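PDB 3QP9: type I polyketide synthase PikAII from Streptomyces venezuelae, which carries here a C2-type ketoreductase of a modular polyketide synthase, probably serving epimerisation of intermediates rather than their reduction. Local coordinates for residues T137-L142 against A149-V154; S245-A250 against A345-P350; S402-W407 against G413-G418; S494-G499 against T507-L512. All coordinates share one frame; numbering follows the deposited sequence.

Interaction 1: T137-L142 against A149-V154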
loop_
_atom_site.group_PDB
_atom_site.type_symbol
_atom_site.label_atom_id
_atom_site.label_comp_id
_atom_site.label_asym_id
_atom_site.label_seq_id
_atom_site.Cartn_x
_atom_site.Cartn_y
_atom_site.Cartn_z
ATOM N N THR A 137 -14.632 -5.395 -7.507
ATOM C CA THR A 137 -15.832 -6.014 -8.096
ATOM C C THR A 137 -15.553 -6.540 -9.482
ATOM O O THR A 137 -16.063 -7.614 -9.907
ATOM C CB THR A 137 -16.970 -4.985 -8.046
ATOM O OG1 THR A 137 -17.212 -4.735 -6.662
ATOM C CG2 THR A 137 -18.287 -5.546 -8.684
ATOM N N LEU A 138 -14.722 -5.814 -10.198
ATOM C CA LEU A 138 -14.352 -6.184 -11.556
ATOM C C LEU A 138 -13.507 -7.452 -11.608
ATOM O O LEU A 138 -13.727 -8.268 -12.477
ATOM C CB LEU A 138 -13.691 -5.022 -12.295
ATOM C CG LEU A 138 -13.166 -5.335 -13.699
ATOM C CD1 LEU A 138 -14.338 -5.553 -14.658
ATOM C CD2 LEU A 138 -12.286 -4.258 -14.195
ATOM N N VAL A 139 -12.601 -7.639 -10.644
ATOM C CA VAL A 139 -11.714 -8.811 -10.581
ATOM C C VAL A 139 -12.593 -10.067 -10.379
ATOM O O VAL A 139 -12.266 -11.185 -10.846
ATOM C CB VAL A 139 -10.807 -8.713 -9.372
ATOM C CG1 VAL A 139 -10.120 -10.047 -9.098
ATOM C CG2 VAL A 139 -9.773 -7.607 -9.553
ATOM N N GLN A 140 -13.654 -9.871 -9.621
ATOM C CA GLN A 140 -14.525 -10.987 -9.255
ATOM C C GLN A 140 -15.425 -11.328 -10.435
ATOM O O GLN A 140 -15.562 -12.494 -10.793
ATOM C CB GLN A 140 -15.415 -10.565 -8.090
ATOM C CG GLN A 140 -14.786 -10.706 -6.739
ATOM C CD GLN A 140 -15.540 -10.007 -5.636
ATOM O OE1 GLN A 140 -16.473 -9.191 -5.847
ATOM N NE2 GLN A 140 -15.156 -10.348 -4.433
ATOM N N ALA A 141 -16.010 -10.283 -11.027
ATOM C CA ALA A 141 -17.011 -10.362 -12.085
ATOM C C ALA A 141 -16.434 -10.872 -13.416
ATOM O O ALA A 141 -17.112 -11.590 -14.155
ATOM C CB ALA A 141 -17.682 -9.058 -12.261
ATOM N N LEU A 142 -15.185 -10.487 -13.737
ATOM C CA LEU A 142 -14.455 -11.130 -14.861
ATOM C C LEU A 142 -14.477 -12.683 -14.812
ATOM O O LEU A 142 -14.719 -13.355 -15.817
ATOM C CB LEU A 142 -12.996 -10.625 -14.891
ATOM C CG LEU A 142 -12.906 -9.167 -15.410
ATOM C CD1 LEU A 142 -11.500 -8.594 -15.121
ATOM C CD2 LEU A 142 -13.264 -9.035 -16.900
ATOM N N ALA A 149 -9.074 -13.365 -20.689
ATOM C CA ALA A 149 -8.077 -12.351 -21.086
ATOM C C ALA A 149 -7.400 -11.609 -19.896
ATOM O O ALA A 149 -8.069 -11.345 -18.887
ATOM C CB ALA A 149 -8.773 -11.299 -22.014
ATOM N N PRO A 150 -6.126 -11.187 -20.051
ATOM C CA PRO A 150 -5.480 -10.498 -18.916
ATOM C C PRO A 150 -6.084 -9.125 -18.582
ATOM O O PRO A 150 -6.328 -8.296 -19.489
ATOM C CB PRO A 150 -4.035 -10.320 -19.399
ATOM C CG PRO A 150 -4.153 -10.185 -20.887
ATOM C CD PRO A 150 -5.341 -11.044 -21.300
ATOM N N LEU A 151 -6.283 -8.899 -17.293
ATOM C CA LEU A 151 -6.778 -7.634 -16.778
ATOM C C LEU A 151 -5.620 -6.651 -16.505
ATOM O O LEU A 151 -4.733 -6.955 -15.680
ATOM C CB LEU A 151 -7.380 -7.846 -15.398
ATOM C CG LEU A 151 -7.982 -6.612 -14.644
ATOM C CD1 LEU A 151 -8.885 -5.643 -15.554
ATOM C CD2 LEU A 151 -8.747 -6.980 -13.364
ATOM N N TRP A 152 -5.688 -5.474 -17.069
ATOM C CA TRP A 152 -4.684 -4.442 -16.674
ATOM C C TRP A 152 -5.387 -3.268 -15.943
ATOM O O TRP A 152 -6.400 -2.744 -16.455
ATOM C CB TRP A 152 -3.975 -3.958 -17.904
ATOM C CG TRP A 152 -2.999 -4.932 -18.489
ATOM C CD1 TRP A 152 -3.284 -5.973 -19.371
ATOM C CD2 TRP A 152 -1.594 -4.983 -18.248
ATOM N NE1 TRP A 152 -2.114 -6.615 -19.720
ATOM C CE2 TRP A 152 -1.064 -6.016 -19.054
ATOM C CE3 TRP A 152 -0.710 -4.178 -17.504
ATOM C CZ2 TRP A 152 0.319 -6.351 -19.046
ATOM C CZ3 TRP A 152 0.637 -4.463 -17.507
ATOM C CH2 TRP A 152 1.160 -5.511 -18.321
ATOM N N CYS A 153 -4.859 -2.825 -14.785
ATOM C CA CYS A 153 -5.501 -1.708 -14.039
ATOM C C CYS A 153 -4.633 -0.495 -14.137
ATOM O O CYS A 153 -3.478 -0.553 -13.818
ATOM C CB CYS A 153 -5.734 -2.076 -12.547
ATOM S SG CYS A 153 -6.951 -3.413 -12.357
ATOM N N VAL A 154 -5.180 0.594 -14.634
ATOM C CA VAL A 154 -4.409 1.802 -14.851
ATOM C C VAL A 154 -4.729 2.827 -13.793
ATOM O O VAL A 154 -5.915 3.056 -13.483
ATOM C CB VAL A 154 -4.635 2.317 -16.269
ATOM C CG1 VAL A 154 -3.917 3.657 -16.511
ATOM C CG2 VAL A 154 -4.093 1.255 -17.316
#
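Leu138 and Leu151 meet through single methyls, Leu138 CD2 lying 3.9 Å from Leu151 CD1. The two side chains cross obliquely. In Leu138, CG is anti to the backbone N (chi1 176°), and the extended branch runs from the helix toward the strand. Leu138 also packs on Ser112 of strand 109-112 and on Leu114. Val139 adds one methyl. Its CG2 is 4.0 Å from Leu151 CD2, and the two side chains cross at about a right angle. The carbonyl O of Val139 is bonded by Arg189, whose backbone also pairs with Leu151.

The segments belong to a beta-alpha-beta unit. Strand 109-112 leads through helix 130-144 into strand 151-156, as in a Rossmann-like fold, and Leu151 is the first residue of that last strand. Helix 137-142 and strand 151-154 run nearly antiparallel, at 168°, with their axes 10.8 Å apart. Gln140 and Ala141 turn to other parts of the protein, where the amide NE2 of Gln140 donates to the backbone oxygens of Leu358 and Thr361.

Leu142, one helical turn after Leu138, comes closest. Its CD1 is 3.6 Å from Leu151 CD2 and 4.0 Å from Leu151 CD1, so this methyl rests against both ends of the fork. The approach is again close to perpendicular. Leu142 is buried, and it also packs on Leu96 of helix 89-102.

Interaction 2: S245-A250 against A345-P350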
loop_
_atom_site.group_PDB
_atom_site.type_symbol
_atom_site.label_atom_id
_atom_site.label_comp_id
_atom_site.label_asym_id
_atom_site.label_seq_id
_atom_site.Cartn_x
_atom_site.Cartn_y
_atom_site.Cartn_z
ATOM N N SER A 245 20.379 11.641 12.561
ATOM C CA SER A 245 19.942 12.772 13.349
ATOM C C SER A 245 18.722 12.439 14.215
ATOM O O SER A 245 17.986 11.448 13.927
ATOM C CB SER A 245 19.741 14.035 12.532
ATOM O OG SER A 245 19.063 13.798 11.328
ATOM N N PRO A 246 18.547 13.217 15.305
ATOM C CA PRO A 246 17.430 12.969 16.210
ATOM C C PRO A 246 16.103 13.132 15.504
ATOM O O PRO A 246 15.939 14.042 14.668
ATOM C CB PRO A 246 17.632 14.049 17.317
ATOM C CG PRO A 246 19.124 14.252 17.329
ATOM C CD PRO A 246 19.471 14.248 15.841
ATOM N N TRP A 247 15.167 12.240 15.826
ATOM C CA TRP A 247 13.889 12.277 15.248
ATOM C C TRP A 247 12.778 12.564 16.301
ATOM O O TRP A 247 11.643 12.548 15.943
ATOM C CB TRP A 247 13.563 10.970 14.458
ATOM C CG TRP A 247 13.687 9.633 15.194
ATOM C CD1 TRP A 247 14.821 8.897 15.322
ATOM C CD2 TRP A 247 12.661 8.902 15.865
ATOM N NE1 TRP A 247 14.590 7.772 16.050
ATOM C CE2 TRP A 247 13.260 7.724 16.380
ATOM C CE3 TRP A 247 11.310 9.161 16.145
ATOM C CZ2 TRP A 247 12.552 6.761 17.136
ATOM C CZ3 TRP A 247 10.591 8.201 16.845
ATOM C CH2 TRP A 247 11.219 7.023 17.358
ATOM N N TRP A 248 13.149 12.762 17.577
ATOM C CA TRP A 248 12.224 13.156 18.647
ATOM C C TRP A 248 13.044 14.084 19.568
ATOM O O TRP A 248 14.327 14.096 19.511
ATOM C CB TRP A 248 11.535 12.005 19.383
ATOM C CG TRP A 248 12.458 10.970 19.942
ATOM C CD1 TRP A 248 12.742 9.755 19.372
ATOM C CD2 TRP A 248 13.271 11.066 21.138
ATOM N NE1 TRP A 248 13.658 9.080 20.154
ATOM C CE2 TRP A 248 14.017 9.864 21.224
ATOM C CE3 TRP A 248 13.432 12.054 22.167
ATOM C CZ2 TRP A 248 14.921 9.619 22.272
ATOM C CZ3 TRP A 248 14.331 11.804 23.215
ATOM C CH2 TRP A 248 15.079 10.623 23.255
ATOM N N GLN A 249 12.325 14.970 20.282
ATOM C CA GLN A 249 13.025 15.846 21.247
ATOM C C GLN A 249 12.667 15.409 22.691
ATOM O O GLN A 249 11.572 15.087 22.926
ATOM C CB GLN A 249 12.720 17.342 21.024
ATOM C CG GLN A 249 12.746 17.896 19.592
ATOM C CD GLN A 249 12.020 19.301 19.520
ATOM O OE1 GLN A 249 11.944 19.939 18.486
ATOM N NE2 GLN A 249 11.479 19.738 20.644
ATOM N N ALA A 250 13.616 15.312 23.610
ATOM C CA ALA A 250 13.336 14.896 25.024
ATOM C C ALA A 250 12.243 15.767 25.717
ATOM O O ALA A 250 11.433 15.233 26.544
ATOM C CB ALA A 250 14.613 14.979 25.867
ATOM N N ALA A 345 6.766 13.672 17.841
ATOM C CA ALA A 345 6.715 12.544 16.951
ATOM C C ALA A 345 5.490 11.719 17.221
ATOM O O ALA A 345 5.006 11.658 18.347
ATOM C CB ALA A 345 8.024 11.658 17.033
ATOM N N VAL A 346 5.006 11.057 16.188
ATOM C CA VAL A 346 3.874 10.149 16.316
ATOM C C VAL A 346 4.254 8.731 15.798
ATOM O O VAL A 346 4.809 8.627 14.662
ATOM C CB VAL A 346 2.642 10.708 15.496
ATOM C CG1 VAL A 346 1.494 9.701 15.521
ATOM C CG2 VAL A 346 2.161 11.915 16.075
ATOM N N LEU A 347 4.018 7.672 16.606
ATOM C CA LEU A 347 4.208 6.322 16.205
ATOM C C LEU A 347 2.833 5.740 16.051
ATOM O O LEU A 347 2.147 5.513 17.030
ATOM C CB LEU A 347 5.059 5.399 17.145
ATOM C CG LEU A 347 6.450 5.986 17.393
ATOM C CD1 LEU A 347 7.324 4.936 18.184
ATOM C CD2 LEU A 347 7.142 6.278 16.075
ATOM N N HIS A 348 2.422 5.579 14.801
ATOM C CA HIS A 348 1.071 5.103 14.532
ATOM C C HIS A 348 0.976 3.620 14.224
ATOM O O HIS A 348 1.456 3.210 13.185
ATOM C CB HIS A 348 0.333 5.952 13.468
ATOM C CG HIS A 348 -1.111 5.545 13.311
ATOM N ND1 HIS A 348 -1.705 5.336 12.080
ATOM C CD2 HIS A 348 -2.066 5.289 14.238
ATOM C CE1 HIS A 348 -2.973 4.986 12.255
ATOM N NE2 HIS A 348 -3.216 4.935 13.561
ATOM N N LEU A 349 0.330 2.838 15.102
ATOM C CA LEU A 349 0.288 1.375 14.982
ATOM C C LEU A 349 -1.167 0.966 14.863
ATOM O O LEU A 349 -1.810 0.709 15.879
ATOM C CB LEU A 349 0.966 0.645 16.165
ATOM C CG LEU A 349 2.484 0.843 16.265
ATOM C CD1 LEU A 349 2.828 2.207 16.934
ATOM C CD2 LEU A 349 3.128 -0.374 17.085
ATOM N N PRO A 350 -1.710 0.990 13.630
ATOM C CA PRO A 350 -3.109 0.636 13.460
ATOM C C PRO A 350 -3.372 -0.808 13.754
ATOM O O PRO A 350 -2.463 -1.638 13.655
ATOM C CB PRO A 350 -3.396 0.959 11.989
ATOM C CG PRO A 350 -2.073 0.937 11.307
ATOM C CD PRO A 350 -1.139 1.529 12.369
#
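Trp247 NE1 donates a hydrogen bond to Asp476 OD2, which fixes one end of an indole whose other end packs on Ala345 and Leu347. The contact belongs to the ketoreductase domain, a Rossmann fold. Loop 245-250 leads toward strand 253-256, and strand 343-348 is the neighbouring parallel strand. Ala345 is bonded through its backbone to Leu255, and Gln249 N donates to Ser344 OG, so the loop is tied to the start of the strand.

In Trp247, CG stands between the backbone N and the carbonyl carbon (chi1 55°). This swings the six-membered ring toward the strand. Ala345 CB comes to the edge of the ring, near its plane, 4.2 Å from Trp247 CE3. The same methyl lies 3.9 Å from Trp247 O and 4.2 Å from Trp248 CB, so one alanine touches both tryptophans.

The two indoles also meet each other. Trp248 points the CD1 edge of its five-membered ring at one face of Trp247, an edge-to-face (T-shaped) arrangement. Its CD1 stands 3.4 Å above the plane of Trp247, over the centre. The end of Trp248 leads away from the strand, and its side chain also packs on Leu271 of helix 262-274. Leu347 reaches the next ring atom of Trp247, obliquely. The two side chains cross at about a right angle, and Leu347 CD2 is 4.0 Å from Trp247 CZ3.

Interaction 3: S402-W407 against G413-G418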
loop_
_atom_site.group_PDB
_atom_site.type_symbol
_atom_site.label_atom_id
_atom_site.label_comp_id
_atom_site.label_asym_id
_atom_site.label_seq_id
_atom_site.Cartn_x
_atom_site.Cartn_y
_atom_site.Cartn_z
ATOM N N SER A 402 3.198 -2.758 6.178
ATOM C CA SER A 402 3.383 -4.221 6.168
ATOM C C SER A 402 3.960 -4.647 4.834
ATOM O O SER A 402 3.618 -4.074 3.813
ATOM C CB SER A 402 2.028 -4.890 6.369
ATOM O OG SER A 402 2.047 -6.213 5.893
ATOM N N VAL A 403 4.785 -5.680 4.854
ATOM C CA VAL A 403 5.242 -6.301 3.636
ATOM C C VAL A 403 4.051 -6.751 2.696
ATOM O O VAL A 403 4.303 -7.031 1.526
ATOM C CB VAL A 403 6.221 -7.496 3.891
ATOM C CG1 VAL A 403 7.537 -7.042 4.617
ATOM C CG2 VAL A 403 5.545 -8.665 4.720
ATOM N N ALA A 404 2.802 -6.779 3.195
ATOM C CA ALA A 404 1.606 -7.166 2.344
ATOM C C ALA A 404 1.419 -6.059 1.294
ATOM O O ALA A 404 1.069 -6.333 0.147
ATOM C CB ALA A 404 0.336 -7.314 3.188
ATOM N N ALA A 405 1.823 -4.849 1.644
ATOM C CA ALA A 405 1.719 -3.761 0.722
ATOM C C ALA A 405 2.918 -3.632 -0.230
ATOM O O ALA A 405 2.887 -2.821 -1.188
ATOM C CB ALA A 405 1.545 -2.430 1.539
ATOM N N ILE A 406 3.994 -4.337 0.077
ATOM C CA ILE A 406 5.251 -4.230 -0.685
ATOM C C ILE A 406 5.284 -5.294 -1.793
ATOM O O ILE A 406 5.329 -4.968 -2.974
ATOM C CB ILE A 406 6.427 -4.436 0.215
ATOM C CG1 ILE A 406 6.473 -3.279 1.272
ATOM C CG2 ILE A 406 7.770 -4.441 -0.635
ATOM C CD1 ILE A 406 6.527 -1.828 0.701
ATOM N N TRP A 407 5.125 -6.552 -1.403
ATOM C CA TRP A 407 5.154 -7.614 -2.358
ATOM C C TRP A 407 3.808 -8.347 -2.422
ATOM O O TRP A 407 3.480 -8.920 -3.458
ATOM C CB TRP A 407 6.344 -8.566 -2.075
ATOM C CG TRP A 407 6.457 -9.181 -0.680
ATOM C CD1 TRP A 407 5.591 -10.075 -0.083
ATOM C CD2 TRP A 407 7.545 -9.012 0.234
ATOM N NE1 TRP A 407 6.063 -10.434 1.151
ATOM C CE2 TRP A 407 7.257 -9.797 1.374
ATOM C CE3 TRP A 407 8.738 -8.226 0.211
ATOM C CZ2 TRP A 407 8.135 -9.885 2.462
ATOM C CZ3 TRP A 407 9.599 -8.283 1.316
ATOM C CH2 TRP A 407 9.277 -9.113 2.430
ATOM N N GLY A 413 -5.355 -9.417 0.456
ATOM C CA GLY A 413 -5.787 -8.393 -0.506
ATOM C C GLY A 413 -6.176 -7.051 0.151
ATOM O O GLY A 413 -5.725 -5.990 -0.214
ATOM N N ALA A 414 -7.137 -7.142 1.050
ATOM C CA ALA A 414 -7.628 -6.007 1.808
ATOM C C ALA A 414 -6.537 -5.377 2.657
ATOM O O ALA A 414 -6.457 -4.169 2.774
ATOM C CB ALA A 414 -8.782 -6.522 2.752
ATOM N N TYR A 415 -5.768 -6.215 3.349
ATOM C CA TYR A 415 -4.646 -5.735 4.223
ATOM C C TYR A 415 -3.641 -4.936 3.392
ATOM O O TYR A 415 -3.261 -3.848 3.769
ATOM C CB TYR A 415 -4.043 -6.981 4.872
ATOM C CG TYR A 415 -2.957 -6.780 5.858
ATOM C CD1 TYR A 415 -2.829 -5.598 6.603
ATOM C CD2 TYR A 415 -2.029 -7.801 6.054
ATOM C CE1 TYR A 415 -1.760 -5.458 7.544
ATOM C CE2 TYR A 415 -1.001 -7.677 6.947
ATOM C CZ TYR A 415 -0.866 -6.527 7.702
ATOM O OH TYR A 415 0.205 -6.516 8.599
ATOM N N ALA A 416 -3.311 -5.420 2.181
ATOM C CA ALA A 416 -2.435 -4.719 1.247
ATOM C C ALA A 416 -2.987 -3.395 0.689
ATOM O O ALA A 416 -2.272 -2.380 0.622
ATOM C CB ALA A 416 -2.055 -5.669 0.088
ATOM N N ALA A 417 -4.260 -3.379 0.292
ATOM C CA ALA A 417 -4.901 -2.118 -0.057
ATOM C C ALA A 417 -4.710 -1.028 1.018
ATOM O O ALA A 417 -4.282 0.089 0.704
ATOM C CB ALA A 417 -6.461 -2.353 -0.367
ATOM N N GLY A 418 -5.061 -1.341 2.284
ATOM C CA GLY A 418 -5.088 -0.299 3.330
ATOM C C GLY A 418 -3.666 0.180 3.660
ATOM O O GLY A 418 -3.414 1.336 3.857
#
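Tyr415 CG is anti to its own backbone nitrogen (chi1 -176°), which sends the ring out from the helix, roughly across its axis, to the end of strand 396-402 and the loop. Ser402 OG is likewise anti to the nitrogen of its residue, at chi1 158°, and turns toward that ring. The two groups meet at the phenol end of the tyrosine. Ser402 OG is 3.3 Å from Tyr415 OH and 3.4 Å from Tyr415 CZ. The serine oxygen has one clear bond on the loop side: it accepts from Ala404 N at 2.9 Å, nearly straight at 169°. This is an ST turn. It holds the hydroxyl beside the tyrosine and fixes the rotation of the serine.

Ser402 closes strand 396-402 and Tyr415 lies on the first turn of helix 413-426. The serine and the tyrosine thirteen residues later fit the signature of short-chain dehydrogenases/reductases, the family to which ketoreductase domains are related. Lys373 of helix 363-386 packs on Tyr415. These positions probably line the active-site groove of the C2-type domain.

Ala404 packs against the tyrosine ring obliquely, with CB 3.7 Å from Tyr415 CD2. The same methyl is 4.2 Å from Ala416 CB. Ala416 CB also sits 3.2 Å from Ala404 O, a tight fit between a methyl and a carbonyl oxygen. The backbones are close here, with Ala405 CA and Ala416 CA 4.3 Å apart. Ala405 CB faces Ala416 O at 3.9 Å, and it also touches Thr419 and Asp423 farther along the helix.

Interaction 4: S494-G499 against T507-L512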
loop_
_atom_site.group_PDB
_atom_site.type_symbol
_atom_site.label_atom_id
_atom_site.label_comp_id
_atom_site.label_asym_id
_atom_site.label_seq_id
_atom_site.Cartn_x
_atom_site.Cartn_y
_atom_site.Cartn_z
ATOM N N SER A 494 16.355 -17.650 -0.354
ATOM C CA SER A 494 16.451 -18.956 -0.975
ATOM C C SER A 494 15.111 -19.764 -0.781
ATOM O O SER A 494 14.785 -20.626 -1.617
ATOM C CB SER A 494 17.733 -19.672 -0.490
ATOM O OG SER A 494 17.632 -20.111 0.873
ATOM N N SER A 495 14.323 -19.452 0.268
ATOM C CA SER A 495 12.993 -20.067 0.463
ATOM C C SER A 495 11.914 -19.170 -0.052
ATOM O O SER A 495 10.972 -19.622 -0.676
ATOM C CB SER A 495 12.707 -20.384 1.921
ATOM O OG SER A 495 13.685 -21.330 2.335
ATOM N N PHE A 496 12.086 -17.866 0.159
ATOM C CA PHE A 496 11.046 -16.947 -0.234
ATOM C C PHE A 496 10.822 -16.803 -1.735
ATOM O O PHE A 496 9.689 -16.788 -2.171
ATOM C CB PHE A 496 11.257 -15.571 0.424
ATOM C CG PHE A 496 10.070 -14.611 0.217
ATOM C CD1 PHE A 496 9.115 -14.426 1.210
ATOM C CD2 PHE A 496 9.943 -13.903 -1.009
ATOM C CE1 PHE A 496 8.018 -13.551 0.958
ATOM C CE2 PHE A 496 8.884 -13.047 -1.298
ATOM C CZ PHE A 496 7.913 -12.823 -0.298
ATOM N N ALA A 497 11.887 -16.553 -2.497
ATOM C CA ALA A 497 11.762 -16.269 -3.923
ATOM C C ALA A 497 11.159 -17.460 -4.693
ATOM O O ALA A 497 10.275 -17.238 -5.496
ATOM C CB ALA A 497 13.124 -15.819 -4.531
ATOM N N PRO A 498 11.572 -18.714 -4.414
ATOM C CA PRO A 498 10.801 -19.812 -5.116
ATOM C C PRO A 498 9.321 -19.867 -4.659
ATOM O O PRO A 498 8.428 -20.021 -5.526
ATOM C CB PRO A 498 11.596 -21.117 -4.825
ATOM C CG PRO A 498 13.059 -20.596 -4.480
ATOM C CD PRO A 498 12.771 -19.218 -3.746
ATOM N N GLY A 499 9.069 -19.719 -3.346
ATOM C CA GLY A 499 7.680 -19.789 -2.823
ATOM C C GLY A 499 6.805 -18.655 -3.408
ATOM O O GLY A 499 5.634 -18.864 -3.728
ATOM N N THR A 507 8.958 -10.182 -11.783
ATOM C CA THR A 507 10.310 -9.607 -11.900
ATOM C C THR A 507 10.620 -8.682 -10.735
ATOM O O THR A 507 11.694 -8.001 -10.679
ATOM C CB THR A 507 10.422 -8.740 -13.145
ATOM O OG1 THR A 507 9.341 -7.779 -13.137
ATOM C CG2 THR A 507 10.396 -9.553 -14.478
ATOM N N LEU A 508 9.737 -8.616 -9.748
ATOM C CA LEU A 508 9.945 -7.759 -8.583
ATOM C C LEU A 508 11.272 -8.025 -7.844
ATOM O O LEU A 508 11.911 -7.116 -7.296
ATOM C CB LEU A 508 8.747 -7.926 -7.591
ATOM C CG LEU A 508 8.798 -6.905 -6.463
ATOM C CD1 LEU A 508 8.651 -5.321 -6.845
ATOM C CD2 LEU A 508 7.966 -7.280 -5.250
ATOM N N LEU A 509 11.703 -9.276 -7.817
ATOM C CA LEU A 509 12.935 -9.623 -7.094
ATOM C C LEU A 509 14.138 -9.813 -8.061
ATOM O O LEU A 509 15.135 -10.374 -7.662
ATOM C CB LEU A 509 12.657 -11.004 -6.387
ATOM C CG LEU A 509 11.425 -11.032 -5.528
ATOM C CD1 LEU A 509 11.232 -12.392 -4.817
ATOM C CD2 LEU A 509 11.568 -9.829 -4.463
ATOM N N ALA A 510 14.059 -9.330 -9.298
ATOM C CA ALA A 510 15.082 -9.580 -10.329
ATOM C C ALA A 510 16.394 -8.942 -9.973
ATOM O O ALA A 510 17.433 -9.396 -10.424
ATOM C CB ALA A 510 14.583 -9.066 -11.722
ATOM N N ASP A 511 16.328 -7.884 -9.180
ATOM C CA ASP A 511 17.516 -7.079 -8.926
ATOM C C ASP A 511 17.971 -7.222 -7.424
ATOM O O ASP A 511 18.621 -6.377 -6.819
ATOM C CB ASP A 511 17.269 -5.619 -9.390
ATOM C CG ASP A 511 17.045 -5.475 -10.966
ATOM O OD1 ASP A 511 17.179 -6.410 -11.795
ATOM O OD2 ASP A 511 16.693 -4.354 -11.348
ATOM N N LEU A 512 17.571 -8.307 -6.799
ATOM C CA LEU A 512 17.981 -8.578 -5.461
ATOM C C LEU A 512 18.767 -9.902 -5.448
ATOM O O LEU A 512 18.175 -10.978 -5.521
ATOM C CB LEU A 512 16.720 -8.672 -4.575
ATOM C CG LEU A 512 16.843 -8.896 -3.071
ATOM C CD1 LEU A 512 17.713 -7.783 -2.632
ATOM C CD2 LEU A 512 15.439 -8.727 -2.419
#
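Leu509 CD1 is the methyl that makes the contact. It lies 3.9 Å from Ala497 CB and 4.0 Å from Ala497 CA. It also meets the edge of the Phe496 ring, near the ring plane, at 4.3 Å from Phe496 CE2. The contact packs a helix against the turns that follow it. Helix 493-501 supplies Phe496 and Ala497. Two successive type I beta turns, Thr507 to Ala510 and Leu509 to Leu512, supply the leucine.

The leucine reaches across because CG is anti to its carbonyl carbon (chi1 -54°), which directs the branch at the helix. Its nearest backbone neighbour there is Ala497, with the two CA atoms 7.5 Å apart. Both helix residues point their CB toward the turns. In Phe496, CG is anti to the backbone N, at chi1 -171°, and the ring stands beside the leucine methyl. Pro498 comes next, and its N makes no bond to the turn before, so the helix is kinked just past the contact.

A second shell places the ring and the leucine. Trp407 meets Phe496 edge-to-face, and the rings of Trp493 and Phe500 meet it too. Trp493 and Phe500 also touch Leu509. The turns are tied to strand 227-235 by backbone bonding between Leu508 and Leu233. Within the turns themselves, Ala510 N donates to Thr507 O at 3.0 Å. A weak bond of 3.3 Å runs from Leu512 N to Leu509 O.

The four contacts follow one another along the chain. Interaction 1 lies in the N-terminal part, in a beta-alpha-beta unit. Interactions 2 and 3 involve the neighbouring parallel strands 343-348 and 396-402 of the ketoreductase domain. Interactions 1 and 2 are on opposite sides of the chain's centre, their centres about 40 Å apart. Interaction 3 is the most central, about 19 Å from interaction 1 and 23 Å from interaction 2, centre to centre. Interactions 3 and 4 touch, with centres about 18 Å apart: Leu508 CD2 is 3.8 Å from Trp407 CB. The C-terminal turns therefore pack directly on the loop that follows the strand ending in Ser402, probably an active-site residue.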